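Local coordinates for putative amino acid binding protein (PDB 4C0R) that binds glutathione, held here as its oxidized disulfide, and probably delivers it to the TcyBC ABC importer for uptake by Streptococcus mutans, at residues Q47-W51 with T52-S56; E143-A146 with H147-N151. All coordinates share one frame; numbering follows the deposited sequence.

Contact 1 and contact 2 lie on different lobes of a bilobed family 3 solute-binding protein, and both look onto the cleft that holds the glutathione disulfide. Their centres are 19 Å apart and their nearest atoms about 8 Å apart, so it is the ligand, not direct touch, that joins them. In contact 1 the turn leading into helix 51-59 supplies Trp51, which lies against the disulfide sulfur SG5, and Glu50, which reaches one glycyl carboxylate through a cadmium ion. In contact 2 the start of helix 145-153 supplies Gln148, bonded to the other glycyl carboxylate. Each contact is a local one within a continuous run of chain where a loop passes into a helix.

Contact 1 (Q47-W51 with T52-S56); sequences QKTEW and TSIFS. With CD (cadmium ion), chain H; GDS (oxidized glutathione disulfide), chain C.
Thr49 meets the first helical turn with both branches. Its OG1 lies 3.4 Å from Ser53 CB, and one water ties that hydroxyl to Ser53 OG; Thr49 OG1 is also hydrogen-bonded to Tyr63. The other branch, CG2, packs against Ile54 CG1 at 3.8 Å. Glu50 turns its carbonyl into the helix: Ile54 N donates to Glu50 O over 3.1 Å, nearly in line with the C=O bond, while the bond from Ser53 N to the same oxygen is weak. The Glu50 side chain heads away from the 52-56 turn, bent at chi2 (-83°), and both its oxygens hold a cadmium ion, OE1 at 2.5 Å and OE2 at 2.3 Å. The same metal takes OE4 of the glutathione disulfide, so two carboxylates that would otherwise probably repel are bridged by a cation. Trp51 then swings its CG opposite the backbone N (chi1 170°), which lays the indole between the ligand and the Phe55 ring. Sulfur SG5 of the disulfide sits over one indole face, 3.4 Å from Trp51 CD2. Against the opposite face comes the edge of Phe55, a T-shaped pair with ring planes 80° apart and CE2 of Phe55 3.7 Å from Trp51 CZ2. Phe55 thus backs the indole that the ligand rests on, and Trp51 NE1 makes a weak hydrogen bond to Gln116 O. Behind this turn, strand 42-48 runs parallel to strand 3-9, where Ala8 receives both Thr49 and Ile54, and Arg76 of helix 74-77 touches Trp51 and Phe55.

Contact 2 (E143-A146 with H147-N151); sequences EDLA and HQIRN. With CD (cadmium ion), chain G; CD (cadmium ion), chain I; GDS (oxidized glutathione disulfide), chain C.
Gln148 reaches back over the start of its own helix to Glu143: its NE2 donates to Glu143 O at 3.2 Å, from above the carbonyl plane, and to the glycyl carboxylate oxygen OE6 of the glutathione disulfide at 3.0 Å. Extended beyond CG (chi2 175°), the side chain spans from helix to ligand, and its OE1 accepts from Lys160, which also bonds the ligand. Asp144 is the N-cap. Its OD1 takes His147 N at 3.0 Å and, with OD2, chelates a cadmium ion. A water shared by the metals links that ion to a second cadmium, bound by His147 ND1 at 2.3 Å. Glu143 lies beside the imidazole, its CB 3.3 Å from His147 CD2, the two side chains pointing the same way. Further out, Leu145 CD1 meets Ile149 CD1 at 3.9 Å, and both residues pack on Ile170 of helix 164-173. Two bonds on NE2 and one on OE1 fix the Gln148 amide, presenting an N-H to the ligand's carboxylate. Metal binding probably keeps Asp144 ionised, a negative charge that would suit the helix N-terminus it caps.

Contact 1 (Q47-W51 with T52-S56)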
loop_
_atom_site.group_PDB
_atom_site.type_symbol
_atom_site.label_atom_id
_atom_site.label_comp_id
_atom_site.label_asym_id
_atom_site.label_seq_id
_atom_site.Cartn_x
_atom_site.Cartn_y
_atom_site.Cartn_z
ATOM N N GLN A 47 -8.729 12.691 -4.053
ATOM C CA GLN A 47 -9.749 12.684 -3.028
ATOM C C GLN A 47 -9.419 11.694 -1.935
ATOM O O GLN A 47 -9.267 10.491 -2.214
ATOM C CB GLN A 47 -11.043 12.259 -3.657
ATOM C CG GLN A 47 -12.228 12.242 -2.727
ATOM C CD GLN A 47 -12.466 13.588 -2.061
ATOM O OE1 GLN A 47 -12.685 14.577 -2.738
ATOM N NE2 GLN A 47 -12.359 13.619 -0.746
ATOM N N LYS A 48 -9.388 12.178 -0.697
ATOM C CA LYS A 48 -9.203 11.309 0.454
ATOM C C LYS A 48 -10.578 10.697 0.753
ATOM O O LYS A 48 -11.611 11.392 0.722
ATOM C CB LYS A 48 -8.696 12.138 1.635
ATOM C CG LYS A 48 -7.955 11.410 2.678
ATOM C CD LYS A 48 -7.457 12.339 3.777
ATOM C CE LYS A 48 -6.992 11.508 4.955
ATOM N NZ LYS A 48 -8.212 10.961 5.606
ATOM N N THR A 49 -10.608 9.411 1.013
ATOM C CA THR A 49 -11.838 8.733 1.320
ATOM C C THR A 49 -11.525 7.508 2.207
ATOM O O THR A 49 -10.348 7.227 2.471
ATOM C CB THR A 49 -12.591 8.378 0.045
ATOM O OG1 THR A 49 -13.948 8.007 0.365
ATOM C CG2 THR A 49 -11.899 7.242 -0.681
ATOM N N GLU A 50 -12.530 6.794 2.673
ATOM C CA GLU A 50 -12.261 5.595 3.446
ATOM C C GLU A 50 -11.738 4.487 2.541
ATOM O O GLU A 50 -12.091 4.388 1.368
ATOM C CB GLU A 50 -13.555 5.073 4.097
ATOM C CG GLU A 50 -14.176 6.026 5.092
ATOM C CD GLU A 50 -13.598 5.978 6.498
ATOM O OE1 GLU A 50 -12.625 5.264 6.762
ATOM O OE2 GLU A 50 -14.147 6.689 7.345
ATOM N N TRP A 51 -10.941 3.592 3.126
ATOM C CA TRP A 51 -10.399 2.472 2.379
ATOM C C TRP A 51 -11.488 1.684 1.666
ATOM O O TRP A 51 -11.390 1.412 0.488
ATOM C CB TRP A 51 -9.676 1.578 3.381
ATOM C CG TRP A 51 -9.213 0.230 2.919
ATOM C CD1 TRP A 51 -9.653 -0.957 3.391
ATOM C CD2 TRP A 51 -8.192 -0.067 1.956
ATOM N NE1 TRP A 51 -8.999 -1.999 2.776
ATOM C CE2 TRP A 51 -8.084 -1.482 1.887
ATOM C CE3 TRP A 51 -7.365 0.709 1.154
ATOM C CZ2 TRP A 51 -7.180 -2.122 1.029
ATOM C CZ3 TRP A 51 -6.460 0.074 0.311
ATOM C CH2 TRP A 51 -6.377 -1.341 0.274
ATOM N N THR A 52 -12.555 1.349 2.372
ATOM C CA THR A 52 -13.569 0.505 1.730
ATOM C C THR A 52 -14.286 1.285 0.615
ATOM O O THR A 52 -14.698 0.701 -0.373
ATOM C CB THR A 52 -14.568 -0.101 2.746
ATOM O OG1 THR A 52 -15.152 0.923 3.526
ATOM C CG2 THR A 52 -13.851 -1.053 3.654
ATOM N N SER A 53 -14.335 2.597 0.758
ATOM C CA SER A 53 -15.002 3.469 -0.209
ATOM C C SER A 53 -14.199 3.610 -1.505
ATOM O O SER A 53 -14.769 3.891 -2.556
ATOM C CB SER A 53 -15.251 4.863 0.367
ATOM O OG SER A 53 -16.195 4.779 1.413
ATOM N N ILE A 54 -12.890 3.395 -1.465
ATOM C CA ILE A 54 -12.116 3.391 -2.708
ATOM C C ILE A 54 -12.728 2.366 -3.617
ATOM O O ILE A 54 -13.023 2.626 -4.783
ATOM C CB ILE A 54 -10.639 3.069 -2.471
ATOM C CG1 ILE A 54 -9.950 4.194 -1.723
ATOM C CG2 ILE A 54 -9.948 2.813 -3.827
ATOM C CD1 ILE A 54 -8.524 3.889 -1.340
ATOM N N PHE A 55 -12.912 1.169 -3.070
ATOM C CA PHE A 55 -13.372 0.060 -3.876
ATOM C C PHE A 55 -14.848 0.222 -4.239
ATOM O O PHE A 55 -15.190 -0.035 -5.367
ATOM C CB PHE A 55 -13.071 -1.254 -3.142
ATOM C CG PHE A 55 -11.620 -1.454 -2.914
ATOM C CD1 PHE A 55 -10.823 -2.006 -3.899
ATOM C CD2 PHE A 55 -11.031 -1.020 -1.736
ATOM C CE1 PHE A 55 -9.452 -2.154 -3.693
ATOM C CE2 PHE A 55 -9.649 -1.157 -1.529
ATOM C CZ PHE A 55 -8.879 -1.736 -2.517
ATOM N N SER A 56 -15.674 0.652 -3.314
ATOM C CA SER A 56 -17.104 0.759 -3.685
ATOM C C SER A 56 -17.318 1.908 -4.676
ATOM O O SER A 56 -18.182 1.853 -5.556
ATOM C CB SER A 56 -17.986 0.892 -2.447
ATOM O OG SER A 56 -17.698 2.055 -1.722
HETATM CD CD CD H . -12.640 6.377 9.033
HETATM C CD1 GDS C . -9.503 1.970 7.788
HETATM N N2 GDS C . -8.223 2.047 8.505
HETATM C CA2 GDS C . -7.334 3.051 8.045
HETATM C C2 GDS C . -7.477 4.440 8.561
HETATM O O2 GDS C . -7.043 5.411 7.907
HETATM C CB2 GDS C . -6.265 2.831 7.045
HETATM S SG2 GDS C . -6.055 1.121 6.600
HETATM N N3 GDS C . -8.136 4.613 9.839
HETATM C CA3 GDS C . -8.384 5.962 10.346
HETATM C C3 GDS C . -9.881 6.159 10.118
HETATM O OE3 GDS C . -10.591 6.798 10.957
HETATM O OE4 GDS C . -10.470 5.689 9.103
HETATM N N4 GDS C . -3.330 -0.455 5.815
HETATM C CA4 GDS C . -2.914 -0.699 7.176
HETATM C C4 GDS C . -3.297 -2.075 7.596
HETATM O OE5 GDS C . -3.519 -2.989 6.744
HETATM O OE6 GDS C . -3.328 -2.302 8.837
HETATM C C5 GDS C . -3.125 0.847 5.262
HETATM O O5 GDS C . -2.567 1.717 5.930
HETATM C CA5 GDS C . -3.704 1.023 3.931
HETATM N N5 GDS C . -3.664 -0.047 3.022
HETATM C CB5 GDS C . -4.907 1.907 3.908
HETATM S SG5 GDS C . -6.319 0.996 4.590
HETATM C CA6 GDS C . -1.819 -3.956 1.119
HETATM C C6 GDS C . -3.066 -4.197 0.283
HETATM O OE7 GDS C . -4.104 -4.623 0.858
HETATM O OE8 GDS C . -3.071 -3.963 -0.949
HETATM N N6 GDS C . -0.707 -3.695 0.186
HETATM C CB6 GDS C . -2.020 -2.839 2.078
HETATM C CG6 GDS C . -2.725 -1.665 1.362
HETATM C CD6 GDS C . -2.571 -0.452 2.255
HETATM O O6 GDS C . -1.551 0.245 2.350
HETATM O O HOH W 1 -16.036 7.667 2.328
#

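Contact 2 (E143-A146 with H147-N151)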
loop_
_atom_site.group_PDB
_atom_site.type_symbol
_atom_site.label_atom_id
_atom_site.label_comp_id
_atom_site.label_asym_id
_atom_site.label_seq_id
_atom_site.Cartn_x
_atom_site.Cartn_y
_atom_site.Cartn_z
ATOM N N GLU A 143 -8.466 1.841 13.007
ATOM C CA GLU A 143 -7.430 2.820 13.257
ATOM C C GLU A 143 -6.275 2.684 12.267
ATOM O O GLU A 143 -6.119 1.648 11.634
ATOM C CB GLU A 143 -6.949 2.757 14.674
ATOM C CG GLU A 143 -8.128 3.064 15.661
ATOM C CD GLU A 143 -9.069 4.132 15.089
ATOM O OE1 GLU A 143 -8.583 5.271 14.838
ATOM O OE2 GLU A 143 -10.275 3.852 14.859
ATOM N N ASP A 144 -5.508 3.754 12.130
ATOM C CA ASP A 144 -4.544 3.782 11.041
ATOM C C ASP A 144 -3.241 3.064 11.382
ATOM O O ASP A 144 -3.040 2.608 12.499
ATOM C CB ASP A 144 -4.301 5.206 10.522
ATOM C CG ASP A 144 -3.694 6.104 11.537
ATOM O OD1 ASP A 144 -2.870 5.678 12.391
ATOM O OD2 ASP A 144 -4.039 7.317 11.502
ATOM N N LEU A 145 -2.419 2.885 10.371
ATOM C CA LEU A 145 -1.236 2.046 10.495
ATOM C C LEU A 145 -0.299 2.550 11.559
ATOM O O LEU A 145 0.252 1.754 12.333
ATOM C CB LEU A 145 -0.563 1.992 9.145
ATOM C CG LEU A 145 0.780 1.214 9.107
ATOM C CD1 LEU A 145 0.621 -0.270 9.447
ATOM C CD2 LEU A 145 1.497 1.443 7.755
ATOM N N ALA A 146 -0.017 3.847 11.577
ATOM C CA ALA A 146 0.899 4.366 12.595
ATOM C C ALA A 146 0.351 4.075 14.001
ATOM O O ALA A 146 1.102 3.789 14.900
ATOM C CB ALA A 146 1.121 5.856 12.384
ATOM N N HIS A 147 -0.968 4.187 14.163
ATOM C CA HIS A 147 -1.641 3.940 15.430
ATOM C C HIS A 147 -1.355 2.477 15.841
ATOM O O HIS A 147 -1.100 2.185 17.000
ATOM C CB HIS A 147 -3.149 4.175 15.253
ATOM C CG HIS A 147 -3.945 4.125 16.523
ATOM N ND1 HIS A 147 -4.036 5.196 17.392
ATOM C CD2 HIS A 147 -4.681 3.125 17.080
ATOM C CE1 HIS A 147 -4.807 4.867 18.419
ATOM N NE2 HIS A 147 -5.203 3.613 18.259
ATOM N N GLN A 148 -1.461 1.567 14.876
ATOM C CA GLN A 148 -1.305 0.160 15.166
ATOM C C GLN A 148 0.150 -0.139 15.488
ATOM O O GLN A 148 0.437 -0.924 16.435
ATOM C CB GLN A 148 -1.773 -0.707 14.015
ATOM C CG GLN A 148 -3.262 -0.529 13.594
ATOM C CD GLN A 148 -3.548 -1.371 12.372
ATOM O OE1 GLN A 148 -3.326 -2.541 12.392
ATOM N NE2 GLN A 148 -4.017 -0.753 11.307
ATOM N N ILE A 149 1.074 0.484 14.761
ATOM C CA ILE A 149 2.489 0.289 15.028
ATOM C C ILE A 149 2.871 0.816 16.416
ATOM O O ILE A 149 3.533 0.131 17.211
ATOM C CB ILE A 149 3.366 0.851 13.902
ATOM C CG1 ILE A 149 3.140 0.016 12.652
ATOM C CG2 ILE A 149 4.840 0.897 14.306
ATOM C CD1 ILE A 149 3.868 0.515 11.436
ATOM N N ARG A 150 2.395 2.007 16.752
ATOM C CA ARG A 150 2.583 2.519 18.107
ATOM C C ARG A 150 1.989 1.581 19.172
ATOM O O ARG A 150 2.563 1.419 20.234
ATOM C CB ARG A 150 1.977 3.909 18.222
ATOM C CG ARG A 150 2.335 4.637 19.482
ATOM C CD ARG A 150 1.759 6.038 19.447
ATOM N NE ARG A 150 2.385 6.838 18.413
ATOM C CZ ARG A 150 3.488 7.534 18.633
ATOM N NH1 ARG A 150 4.061 7.522 19.830
ATOM N NH2 ARG A 150 4.009 8.244 17.657
ATOM N N ASN A 151 0.841 0.965 18.910
ATOM C CA ASN A 151 0.230 0.018 19.862
ATOM C C ASN A 151 1.137 -1.196 20.118
ATOM O O ASN A 151 1.144 -1.768 21.213
ATOM C CB ASN A 151 -1.084 -0.529 19.353
ATOM C CG ASN A 151 -2.247 0.413 19.601
ATOM O OD1 ASN A 151 -2.152 1.367 20.389
ATOM N ND2 ASN A 151 -3.353 0.145 18.934
HETATM CD CD CD G . -3.097 7.217 16.905
HETATM CD CD CD I . -2.728 8.007 13.140
HETATM C CD1 GDS C . -9.503 1.970 7.788
HETATM N N2 GDS C . -8.223 2.047 8.505
HETATM C CA2 GDS C . -7.334 3.051 8.045
HETATM C C2 GDS C . -7.477 4.440 8.561
HETATM O O2 GDS C . -7.043 5.411 7.907
HETATM C CB2 GDS C . -6.265 2.831 7.045
HETATM S SG2 GDS C . -6.055 1.121 6.600
HETATM N N3 GDS C . -8.136 4.613 9.839
HETATM C CA3 GDS C . -8.384 5.962 10.346
HETATM C C3 GDS C . -9.881 6.159 10.118
HETATM O OE3 GDS C . -10.591 6.798 10.957
HETATM O OE4 GDS C . -10.470 5.689 9.103
HETATM N N4 GDS C . -3.330 -0.455 5.815
HETATM C CA4 GDS C . -2.914 -0.699 7.176
HETATM C C4 GDS C . -3.297 -2.075 7.596
HETATM O OE5 GDS C . -3.519 -2.989 6.744
HETATM O OE6 GDS C . -3.328 -2.302 8.837
HETATM C C5 GDS C . -3.125 0.847 5.262
HETATM O O5 GDS C . -2.567 1.717 5.930
HETATM C CA5 GDS C . -3.704 1.023 3.931
HETATM N N5 GDS C . -3.664 -0.047 3.022
HETATM C CB5 GDS C . -4.907 1.907 3.908
HETATM S SG5 GDS C . -6.319 0.996 4.590
HETATM C CA6 GDS C . -1.819 -3.956 1.119
HETATM C C6 GDS C . -3.066 -4.197 0.283
HETATM O OE7 GDS C . -4.104 -4.623 0.858
HETATM O OE8 GDS C . -3.071 -3.963 -0.949
HETATM N N6 GDS C . -0.707 -3.695 0.186
HETATM C CB6 GDS C . -2.020 -2.839 2.078
HETATM C CG6 GDS C . -2.725 -1.665 1.362
HETATM C CD6 GDS C . -2.571 -0.452 2.255
HETATM O O6 GDS C . -1.551 0.245 2.350
HETATM O O HOH W 2 -1.298 7.365 15.070
HETATM O O HOH W 3 -1.573 6.617 18.433
HETATM O O HOH W 4 -2.990 10.461 13.175
HETATM O O HOH W 5 -0.973 8.340 11.219
#